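PDB 3K1T: glutamate--cysteine ligase GshA from Methylobacillus flagellatus KT, which probably acts as a ligase that joins glutamate to cysteine, the step that yields gamma-glutamylcysteine on the way to glutathione. Local coordinates for residues R21-M26 with P389-A394; F382-S387 with N400-Y405; I346-H351 with V408-L413; P27-W32 with P224-D229. All blocks are in the same frame, centred on the assembly; numbering follows the deposited sequence.

Contact 1. Residues R21-M26 with P389-A394; sequences RLLDNM and PDCAGA
L23 and M26, at the end of helix 13-23 and the start of helix 26-40, pack on P389 and on C391 in the type I beta turn that follows. The turn, D390 to G393, lies between strand 377-381 and helix 398-421. No hydrogen bond joins the two segments; the contact is apolar. L23 points at the loop and lies aslant the proline, with CD2 3.8 Å from CB of P389. M26, a selenomethionine, crosses the same proline at about a right angle. Its chain leaves with CG anti to the backbone N (chi1 -171°) and bends at chi2, which carries CE to 3.9 Å from CG of P389. The proline ring is thus touched by both side chains, at CB and at CG. SG of C391 touches both, 3.8 Å from CB of M26 and 4.2 Å from CD2 of L23. Helix 398-421 backs the packing, with N400 against L23 and Y403 against both M26 and P389. Q124 of the second subunit also packs on M26 and P389. Past the helix end, the N25 amide folds back on its own segment, and ND2 gives a hydrogen bond of 2.8 Å to O of R21, which lies close to the amide plane.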
# COMPACT_ATOMS: atom_id res chain seq x y z
N ARG A 21 16.62 -2.76 -20.27
CA ARG A 21 15.45 -3.51 -20.75
C ARG A 21 14.24 -3.29 -19.83
O ARG A 21 13.11 -3.09 -20.32
CB ARG A 21 15.77 -5.01 -20.88
CG ARG A 21 16.80 -5.36 -21.97
CD ARG A 21 16.33 -5.16 -23.42
NE ARG A 21 17.38 -5.71 -24.28
CZ ARG A 21 18.53 -5.09 -24.57
NH1 ARG A 21 18.79 -3.86 -24.12
NH2 ARG A 21 19.46 -5.70 -25.31
N LEU A 22 14.45 -3.31 -18.50
CA LEU A 22 13.36 -3.10 -17.53
C LEU A 22 12.77 -1.69 -17.68
O LEU A 22 11.54 -1.50 -17.66
CB LEU A 22 13.83 -3.31 -16.08
CG LEU A 22 14.37 -4.69 -15.70
CD1 LEU A 22 14.92 -4.62 -14.22
CD2 LEU A 22 13.29 -5.79 -15.86
N LEU A 23 13.66 -0.70 -17.83
CA LEU A 23 13.22 0.70 -17.90
C LEU A 23 12.64 1.07 -19.28
O LEU A 23 12.02 2.10 -19.41
CB LEU A 23 14.34 1.64 -17.53
CG LEU A 23 14.91 1.40 -16.12
CD1 LEU A 23 16.19 2.21 -15.91
CD2 LEU A 23 13.88 1.67 -15.00
N ASP A 24 12.84 0.25 -20.28
CA ASP A 24 12.19 0.47 -21.58
C ASP A 24 10.88 -0.33 -21.69
O ASP A 24 10.20 -0.26 -22.74
CB ASP A 24 13.14 0.08 -22.73
CG ASP A 24 12.64 0.51 -24.14
OD1 ASP A 24 12.07 1.61 -24.30
OD2 ASP A 24 12.86 -0.24 -25.11
N ASN A 25 10.56 -1.13 -20.66
CA ASN A 25 9.37 -2.00 -20.70
C ASN A 25 8.55 -1.91 -19.41
O ASN A 25 7.84 -2.84 -19.07
CB ASN A 25 9.83 -3.46 -20.90
CG ASN A 25 10.30 -3.72 -22.32
OD1 ASN A 25 9.46 -3.76 -23.23
ND2 ASN A 25 11.64 -3.83 -22.53
N MSE A 26 8.64 -0.79 -18.70
CA MSE A 26 8.11 -0.72 -17.34
C MSE A 26 6.58 -0.97 -17.26
O MSE A 26 6.14 -1.86 -16.52
CB MSE A 26 8.59 0.56 -16.63
CG MSE A 26 8.27 0.61 -15.15
SE MSE A 26 6.49 1.37 -14.84
CE MSE A 26 6.55 1.34 -12.89
N PRO A 389 11.00 3.67 -10.09
CA PRO A 389 12.00 3.81 -11.17
C PRO A 389 11.96 5.18 -11.87
O PRO A 389 10.92 5.84 -11.90
CB PRO A 389 11.58 2.73 -12.19
CG PRO A 389 10.08 2.58 -11.95
CD PRO A 389 9.92 2.72 -10.47
N ASP A 390 13.10 5.58 -12.43
CA ASP A 390 13.21 6.79 -13.25
C ASP A 390 13.61 6.35 -14.64
O ASP A 390 14.81 6.17 -14.94
CB ASP A 390 14.25 7.70 -12.62
CG ASP A 390 14.45 9.01 -13.40
OD1 ASP A 390 13.70 9.25 -14.37
OD2 ASP A 390 15.39 9.73 -13.02
N CYS A 391 12.60 6.14 -15.50
CA CYS A 391 12.82 5.44 -16.76
C CYS A 391 13.76 6.17 -17.75
O CYS A 391 14.46 5.53 -18.53
CB CYS A 391 11.48 5.13 -17.44
SG CYS A 391 10.57 3.83 -16.45
N ALA A 392 13.81 7.49 -17.65
CA ALA A 392 14.69 8.27 -18.49
C ALA A 392 16.05 8.56 -17.82
O ALA A 392 16.93 9.14 -18.46
CB ALA A 392 13.98 9.60 -18.90
N GLY A 393 16.25 8.13 -16.57
CA GLY A 393 17.49 8.39 -15.83
C GLY A 393 18.61 7.41 -16.16
O GLY A 393 18.49 6.59 -17.08
N ALA A 394 19.70 7.48 -15.41
CA ALA A 394 20.80 6.53 -15.59
C ALA A 394 20.30 5.12 -15.20
O ALA A 394 19.64 4.96 -14.17
CB ALA A 394 22.05 6.91 -14.75

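Contact 2. Residues F382-S387 with N400-Y405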
# COMPACT_ATOMS: atom_id res chain seq x y z
N PHE A 382 17.76 -0.70 3.90
CA PHE A 382 17.68 -0.07 2.57
C PHE A 382 17.30 1.39 2.75
O PHE A 382 16.42 1.71 3.54
CB PHE A 382 16.57 -0.70 1.74
CG PHE A 382 16.90 -2.03 1.14
CD1 PHE A 382 18.16 -2.62 1.26
CD2 PHE A 382 15.92 -2.69 0.43
CE1 PHE A 382 18.42 -3.83 0.67
CE2 PHE A 382 16.18 -3.90 -0.15
CZ PHE A 382 17.43 -4.49 -0.02
N GLU A 383 17.94 2.25 1.98
CA GLU A 383 17.64 3.67 1.93
C GLU A 383 16.74 4.07 0.72
O GLU A 383 16.12 5.12 0.72
CB GLU A 383 18.96 4.43 1.87
CG GLU A 383 19.87 4.26 3.12
CD GLU A 383 19.27 4.92 4.37
OE1 GLU A 383 18.86 6.09 4.23
OE2 GLU A 383 19.27 4.30 5.48
N THR A 384 16.63 3.21 -0.27
CA THR A 384 15.96 3.56 -1.53
C THR A 384 14.75 2.67 -1.70
O THR A 384 14.86 1.47 -1.49
CB THR A 384 16.96 3.35 -2.72
OG1 THR A 384 18.18 4.07 -2.49
CG2 THR A 384 16.36 3.78 -4.07
N PRO A 385 13.60 3.22 -2.12
CA PRO A 385 12.44 2.39 -2.46
C PRO A 385 12.68 1.58 -3.72
O PRO A 385 13.47 1.98 -4.56
CB PRO A 385 11.34 3.43 -2.75
CG PRO A 385 11.79 4.68 -2.18
CD PRO A 385 13.29 4.66 -2.23
N CYS A 386 11.95 0.47 -3.87
CA CYS A 386 12.02 -0.40 -5.06
C CYS A 386 10.94 -0.13 -6.09
O CYS A 386 10.94 -0.78 -7.13
CB CYS A 386 11.95 -1.89 -4.65
SG CYS A 386 13.29 -2.41 -3.54
N SER A 387 10.00 0.77 -5.80
CA SER A 387 8.83 0.95 -6.65
C SER A 387 8.79 2.31 -7.35
O SER A 387 7.74 2.74 -7.84
CB SER A 387 7.55 0.74 -5.80
OG SER A 387 7.52 1.68 -4.69
N ASN A 400 16.73 2.98 -9.82
CA ASN A 400 16.66 2.03 -10.93
C ASN A 400 17.30 0.67 -10.60
O ASN A 400 16.75 -0.39 -10.96
CB ASN A 400 17.22 2.68 -12.20
CG ASN A 400 16.35 3.77 -12.72
OD1 ASN A 400 15.14 3.78 -12.47
ND2 ASN A 400 16.93 4.70 -13.48
N ARG A 401 18.41 0.70 -9.85
CA ARG A 401 18.98 -0.50 -9.28
C ARG A 401 17.94 -1.20 -8.40
O ARG A 401 17.73 -2.43 -8.50
CB ARG A 401 20.24 -0.16 -8.47
CG ARG A 401 20.82 -1.34 -7.62
CD ARG A 401 21.76 -2.20 -8.38
NE ARG A 401 23.02 -1.51 -8.69
CZ ARG A 401 24.09 -1.42 -7.92
NH1 ARG A 401 24.12 -1.98 -6.72
NH2 ARG A 401 25.16 -0.74 -8.35
N PHE A 402 17.29 -0.42 -7.52
CA PHE A 402 16.32 -1.00 -6.58
C PHE A 402 15.03 -1.44 -7.24
O PHE A 402 14.43 -2.44 -6.82
CB PHE A 402 16.16 -0.11 -5.31
CG PHE A 402 17.26 -0.35 -4.33
CD1 PHE A 402 18.51 0.24 -4.51
CD2 PHE A 402 17.11 -1.28 -3.33
CE1 PHE A 402 19.55 -0.03 -3.67
CE2 PHE A 402 18.16 -1.56 -2.47
CZ PHE A 402 19.39 -0.95 -2.65
N TYR A 403 14.63 -0.76 -8.32
CA TYR A 403 13.53 -1.24 -9.14
C TYR A 403 13.86 -2.63 -9.70
O TYR A 403 13.01 -3.56 -9.64
CB TYR A 403 13.12 -0.26 -10.27
CG TYR A 403 12.00 -0.79 -11.12
CD1 TYR A 403 10.71 -0.94 -10.60
CD2 TYR A 403 12.20 -1.14 -12.46
CE1 TYR A 403 9.67 -1.43 -11.36
CE2 TYR A 403 11.13 -1.66 -13.25
CZ TYR A 403 9.88 -1.81 -12.68
OH TYR A 403 8.81 -2.31 -13.44
N ALA A 404 15.08 -2.79 -10.24
CA ALA A 404 15.52 -4.08 -10.75
C ALA A 404 15.54 -5.15 -9.64
O ALA A 404 15.09 -6.26 -9.86
CB ALA A 404 16.92 -3.99 -11.45
N TYR A 405 16.01 -4.80 -8.44
CA TYR A 405 15.96 -5.74 -7.32
C TYR A 405 14.50 -6.19 -7.06
O TYR A 405 14.23 -7.39 -6.83
CB TYR A 405 16.54 -5.13 -6.04
CG TYR A 405 18.05 -4.98 -6.00
CD1 TYR A 405 18.84 -5.32 -7.08
CD2 TYR A 405 18.69 -4.47 -4.87
CE1 TYR A 405 20.25 -5.17 -7.02
CE2 TYR A 405 20.09 -4.33 -4.81
CZ TYR A 405 20.86 -4.69 -5.89
OH TYR A 405 22.24 -4.55 -5.88
O HOH W 1 10.31 -3.61 -8.44
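The carbonyl O of C386 is held by a water and by a carbon donor of helix 398-421. Water 1 donates to it at 3.2 Å and also to O of Y403 at 3.0 Å, so it bridges the two backbones. CA of Y403 makes a CA-H...O contact of 3.3 Å with the same oxygen, nearly straight at 162°. Residues 382-387 follow strand 377-381 of the antiparallel sheet and pack on the first turns of helix 398-421. No direct hydrogen bond of the usual kind joins the segments, and F402 does most of the packing. Its edge meets the face of F382 in a T-shaped pair, with planes at 75°. CE2 of F402 stands 3.6 Å above the F382 plane, over the ring centre. T384 comes over one face of F402 with its CB, while SG of C386 sits at the ring edge, 4.0 Å from CD2. The sulfur gets there because it is turned beside the backbone N of C386 (chi1 -60°). An alanine in place of F402 would remove the ring and is likely to leave a gap between F382, T384 and the C386 sulfur. Y358 of strand 352-361 makes a further edge-to-face pair with F382 and also touches F402. Y403 turns its ring edge to the loop, CD1 lying 3.5 Å from O of C386, and its hydroxyl bonds to E30.

Contact 3. Residues I346-H351 with V408-L413; sequences IYMMDH and VARLAL. With SO4 (sulfate ion), chain B.
This is a buried strand-on-helix contact, apolar across the interface, between the end of strand 340-349 and the middle of helix 398-421. I346 and M348 point at the helix, and A409, R410 and L413 receive them. CB of A409 lies 3.6 Å from CG2 of I346; the small residue lets the strand come near. M348, a selenomethionine, bends at chi3 (-64°). Its SE rests 3.7 Å from O of A409, beside CG of R410, and CE reaches over CB of A409. L413 closes the far end, with CD2 3.6 Å from O of D350. The strand belongs to a large antiparallel sheet, one side of which packs here on helix 398-421; the axes of strand 346-349 and helix 408-413 lie 55° apart. Y347 and M349 point the other way, and M349 meets helix 77-91. The hydroxyl of Y347 gives a weak hydrogen bond to O2 of a sulfate, at 2.6 Å. The ion probably comes from the crystallisation liquor; S47, N63, G67 and R359 also bind it. A phenylalanine in place of Y347 would lack the hydroxyl and would probably leave the sulfate without this one of its donors. Past the strand, CD of R410 lies 3.7 Å from O of H351, and the guanidinium pairs with E30 and makes a cation-pi contact with F33. H351 stacks on W37, and its NE2 is hydrogen-bonded to OE2 of E89 of the second subunit.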
# COMPACT_ATOMS: atom_id res chain seq x y z
N ILE A 346 15.04 -8.70 -0.12
CA ILE A 346 13.88 -7.93 -0.50
C ILE A 346 12.64 -8.53 0.19
O ILE A 346 12.38 -9.74 0.05
CB ILE A 346 13.67 -7.95 -2.04
CG1 ILE A 346 14.95 -7.59 -2.83
CG2 ILE A 346 12.43 -7.06 -2.43
CD1 ILE A 346 15.60 -6.40 -2.42
N TYR A 347 11.89 -7.70 0.91
CA TYR A 347 10.66 -8.09 1.62
C TYR A 347 9.40 -7.72 0.83
O TYR A 347 9.27 -6.59 0.29
CB TYR A 347 10.62 -7.42 3.01
CG TYR A 347 11.29 -8.24 4.08
CD1 TYR A 347 12.61 -8.71 3.91
CD2 TYR A 347 10.61 -8.58 5.24
CE1 TYR A 347 13.20 -9.50 4.87
CE2 TYR A 347 11.21 -9.36 6.22
CZ TYR A 347 12.50 -9.83 6.02
OH TYR A 347 13.07 -10.65 6.97
N MSE A 348 8.45 -8.65 0.80
CA MSE A 348 7.17 -8.50 0.18
C MSE A 348 6.06 -8.93 1.11
O MSE A 348 6.24 -9.85 1.91
CB MSE A 348 7.10 -9.30 -1.13
CG MSE A 348 7.97 -8.62 -2.23
SE MSE A 348 8.70 -9.90 -3.51
CE MSE A 348 9.83 -10.88 -2.27
N MSE A 349 4.93 -8.23 1.02
CA MSE A 349 3.67 -8.67 1.62
C MSE A 349 2.61 -8.62 0.53
O MSE A 349 2.57 -7.68 -0.29
CB MSE A 349 3.32 -7.81 2.84
CG MSE A 349 4.42 -7.86 3.87
SE MSE A 349 3.87 -7.05 5.59
CE MSE A 349 2.96 -8.63 6.23
N ASP A 350 1.80 -9.67 0.44
CA ASP A 350 1.00 -9.91 -0.78
C ASP A 350 2.00 -9.81 -1.95
O ASP A 350 3.16 -10.28 -1.82
CB ASP A 350 -0.21 -8.96 -0.91
CG ASP A 350 -1.13 -9.34 -2.07
OD1 ASP A 350 -1.54 -10.48 -2.13
OD2 ASP A 350 -1.42 -8.52 -2.94
N HIS A 351 1.65 -9.18 -3.08
CA HIS A 351 2.63 -9.11 -4.19
C HIS A 351 3.35 -7.76 -4.26
O HIS A 351 3.82 -7.36 -5.32
CB HIS A 351 1.97 -9.46 -5.52
CG HIS A 351 0.75 -8.64 -5.87
ND1 HIS A 351 -0.53 -9.17 -5.88
CD2 HIS A 351 0.63 -7.33 -6.21
CE1 HIS A 351 -1.38 -8.22 -6.24
NE2 HIS A 351 -0.71 -7.10 -6.46
N VAL A 408 13.22 -8.73 -9.83
CA VAL A 408 13.74 -10.08 -9.72
C VAL A 408 13.17 -10.75 -8.46
O VAL A 408 12.81 -11.93 -8.49
CB VAL A 408 15.28 -10.10 -9.72
CG1 VAL A 408 15.81 -11.55 -9.58
CG2 VAL A 408 15.80 -9.40 -11.05
N ALA A 409 13.00 -9.98 -7.39
CA ALA A 409 12.35 -10.53 -6.18
C ALA A 409 10.92 -10.97 -6.40
O ALA A 409 10.51 -12.04 -5.93
CB ALA A 409 12.41 -9.54 -5.01
N ARG A 410 10.17 -10.20 -7.18
CA ARG A 410 8.82 -10.58 -7.56
C ARG A 410 8.75 -11.79 -8.53
O ARG A 410 7.80 -12.56 -8.47
CB ARG A 410 8.03 -9.38 -8.08
CG ARG A 410 7.62 -8.39 -6.93
CD ARG A 410 6.84 -7.23 -7.51
NE ARG A 410 7.69 -6.35 -8.31
CZ ARG A 410 7.25 -5.55 -9.30
NH1 ARG A 410 5.95 -5.44 -9.59
NH2 ARG A 410 8.09 -4.79 -9.94
N LEU A 411 9.72 -11.96 -9.41
CA LEU A 411 9.81 -13.19 -10.23
C LEU A 411 10.01 -14.40 -9.34
O LEU A 411 9.37 -15.44 -9.54
CB LEU A 411 10.94 -13.10 -11.26
CG LEU A 411 10.84 -12.00 -12.33
CD1 LEU A 411 12.17 -11.99 -13.18
CD2 LEU A 411 9.63 -12.27 -13.22
N ALA A 412 10.91 -14.28 -8.36
CA ALA A 412 11.14 -15.38 -7.40
C ALA A 412 9.88 -15.65 -6.54
O ALA A 412 9.54 -16.79 -6.25
CB ALA A 412 12.35 -15.07 -6.51
N LEU A 413 9.18 -14.59 -6.13
CA LEU A 413 7.89 -14.75 -5.44
C LEU A 413 6.85 -15.50 -6.25
O LEU A 413 6.18 -16.42 -5.74
CB LEU A 413 7.32 -13.37 -5.04
CG LEU A 413 6.09 -13.39 -4.15
CD1 LEU A 413 6.53 -13.76 -2.74
CD2 LEU A 413 5.35 -12.01 -4.15
S SO4 B . 14.99 -13.72 6.27
O1 SO4 B . 16.15 -12.91 6.56
O2 SO4 B . 14.12 -12.71 5.75
O3 SO4 B . 15.25 -14.72 5.26
O4 SO4 B . 14.45 -14.34 7.50
O HOH W 2 3.85 -5.58 -7.10

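Contact 4. Residues P27-W32 with P224-D229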
# COMPACT_ATOMS: atom_id res chain seq x y z
N PRO A 27 5.77 -0.28 -18.05
CA PRO A 27 4.34 -0.61 -18.01
C PRO A 27 4.01 -2.05 -18.49
O PRO A 27 3.12 -2.70 -17.95
CB PRO A 27 3.69 0.42 -18.93
CG PRO A 27 4.81 1.32 -19.47
CD PRO A 27 6.06 0.97 -18.80
N ARG A 28 4.71 -2.54 -19.51
CA ARG A 28 4.51 -3.92 -19.96
C ARG A 28 4.80 -4.91 -18.85
O ARG A 28 4.03 -5.89 -18.66
CB ARG A 28 5.33 -4.24 -21.22
CG ARG A 28 5.85 -5.68 -21.32
CD ARG A 28 6.85 -5.87 -22.48
NE ARG A 28 6.13 -6.12 -23.71
CZ ARG A 28 5.63 -5.18 -24.51
NH1 ARG A 28 5.83 -3.89 -24.25
NH2 ARG A 28 4.96 -5.53 -25.59
N ILE A 29 5.88 -4.69 -18.12
CA ILE A 29 6.25 -5.53 -16.99
C ILE A 29 5.19 -5.51 -15.88
O ILE A 29 4.79 -6.57 -15.38
CB ILE A 29 7.63 -5.13 -16.44
CG1 ILE A 29 8.74 -5.52 -17.45
CG2 ILE A 29 7.91 -5.74 -14.99
CD1 ILE A 29 10.05 -4.75 -17.20
N GLU A 30 4.75 -4.32 -15.48
CA GLU A 30 3.77 -4.22 -14.41
C GLU A 30 2.40 -4.83 -14.82
O GLU A 30 1.74 -5.52 -14.02
CB GLU A 30 3.63 -2.78 -13.94
CG GLU A 30 4.93 -2.23 -13.37
CD GLU A 30 5.44 -2.97 -12.13
OE1 GLU A 30 4.67 -3.70 -11.46
OE2 GLU A 30 6.65 -2.82 -11.83
N HIS A 31 2.00 -4.62 -16.07
CA HIS A 31 0.81 -5.27 -16.60
C HIS A 31 0.96 -6.79 -16.59
O HIS A 31 0.05 -7.52 -16.18
CB HIS A 31 0.52 -4.80 -18.03
CG HIS A 31 -0.64 -5.49 -18.65
ND1 HIS A 31 -0.50 -6.57 -19.49
CD2 HIS A 31 -1.97 -5.32 -18.45
CE1 HIS A 31 -1.70 -6.98 -19.86
NE2 HIS A 31 -2.61 -6.25 -19.25
N TRP A 32 2.15 -7.28 -16.97
CA TRP A 32 2.39 -8.73 -16.95
C TRP A 32 2.28 -9.29 -15.53
O TRP A 32 1.62 -10.31 -15.31
CB TRP A 32 3.75 -9.03 -17.59
CG TRP A 32 4.11 -10.49 -17.64
CD1 TRP A 32 3.80 -11.36 -18.64
CD2 TRP A 32 4.87 -11.23 -16.68
NE1 TRP A 32 4.31 -12.59 -18.36
CE2 TRP A 32 4.97 -12.55 -17.16
CE3 TRP A 32 5.47 -10.90 -15.46
CZ2 TRP A 32 5.65 -13.55 -16.48
CZ3 TRP A 32 6.17 -11.88 -14.80
CH2 TRP A 32 6.25 -13.20 -15.31
N PRO A 224 11.84 -13.41 -22.62
CA PRO A 224 11.43 -12.93 -23.95
C PRO A 224 10.50 -11.72 -23.94
O PRO A 224 10.51 -10.97 -24.91
CB PRO A 224 10.74 -14.14 -24.60
CG PRO A 224 10.80 -15.24 -23.62
CD PRO A 224 11.47 -14.83 -22.40
N LEU A 225 9.73 -11.53 -22.87
CA LEU A 225 8.88 -10.33 -22.69
C LEU A 225 9.72 -9.06 -22.81
O LEU A 225 9.28 -8.09 -23.44
CB LEU A 225 8.16 -10.36 -21.33
CG LEU A 225 7.14 -9.24 -21.02
CD1 LEU A 225 5.84 -9.44 -21.86
CD2 LEU A 225 6.84 -9.12 -19.51
N ILE A 226 10.91 -9.07 -22.21
CA ILE A 226 11.75 -7.87 -22.18
C ILE A 226 13.00 -8.02 -23.09
O ILE A 226 13.79 -7.12 -23.16
CB ILE A 226 12.18 -7.44 -20.74
CG1 ILE A 226 13.09 -8.50 -20.09
CG2 ILE A 226 10.93 -7.19 -19.84
CD1 ILE A 226 13.86 -8.04 -18.85
N ASP A 227 13.12 -9.14 -23.79
CA ASP A 227 14.24 -9.46 -24.67
C ASP A 227 15.62 -9.43 -23.99
O ASP A 227 16.50 -8.64 -24.36
CB ASP A 227 14.24 -8.56 -25.92
CG ASP A 227 15.22 -9.05 -27.00
OD1 ASP A 227 15.45 -10.27 -27.10
OD2 ASP A 227 15.71 -8.22 -27.78
N ILE A 228 15.80 -10.28 -22.99
CA ILE A 228 17.06 -10.39 -22.25
C ILE A 228 17.51 -11.87 -22.26
O ILE A 228 16.67 -12.78 -22.36
CB ILE A 228 16.89 -9.85 -20.81
CG1 ILE A 228 18.23 -9.58 -20.11
CG2 ILE A 228 16.10 -10.86 -19.92
CD1 ILE A 228 18.88 -8.26 -20.41
N ASP A 229 18.83 -12.10 -22.20
CA ASP A 229 19.40 -13.44 -21.99
C ASP A 229 18.88 -13.96 -20.63
O ASP A 229 19.16 -13.34 -19.62
CB ASP A 229 20.95 -13.33 -21.97
CG ASP A 229 21.65 -14.67 -21.77
OD1 ASP A 229 20.98 -15.69 -21.53
OD2 ASP A 229 22.91 -14.72 -21.85
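L225 packs into helix 26-40 between R28 and W32, one helical turn apart. This is helix-on-helix packing at the C-terminal end of helix 210-226, which closes in a Schellman motif with D227 as its C-prime residue. CG anti to the backbone N (chi1 -176°) carries the L225 branch to helix 26-40, where its methyls meet different partners. CD2 lies over one face of the W32 indole, offset toward the rim. It makes a CH-pi contact with the five-membered ring, 4.0 Å from the centroid and 27° off the normal. CG and CD1 run alongside R28, the two side chains passing in opposite directions; CD of R28 is 3.7 Å from CG of L225. R28 was modelled in two conformers, and its contacts hold for one. I29 crosses I226 aslant, with CG1 3.6 Å from CG2 of I226. A second shell positions these groups. The W32 nitrogen NE1 is hydrogen-bonded to E221, and F222 meets the indole at an angle; both lie on helix 210-226. L411 and L414 of helix 398-421 also touch W32. L22 of helix 13-23 lies against both isoleucines. CD of R28 lies 3.4 Å from O of L225, and the bend at chi3 turns the guanidinium from there.

Contacts 2 and 3 share helix 398-421, their centres about 12 Å apart, and contact 1 packs on it. N400 of contact 2 holds the loop of contact 1, with OD1 2.7 Å from N of D390 and ND2 2.8 Å from O of A394. E30 of contact 4 serves two others: OE2 is 2.7 Å from OH of Y403 in contact 2, and OE1 forms a 2.9 Å salt bridge with NH1 of R410 in contact 3. Contacts 1 and 4 meet at a probable hydrogen bond, NE of R21 3.1 Å from O of D227 in the modelled conformer. Y347 of contact 3, pointing away from the helix, bonds weakly to the sulfate, probably from the crystallisation liquor.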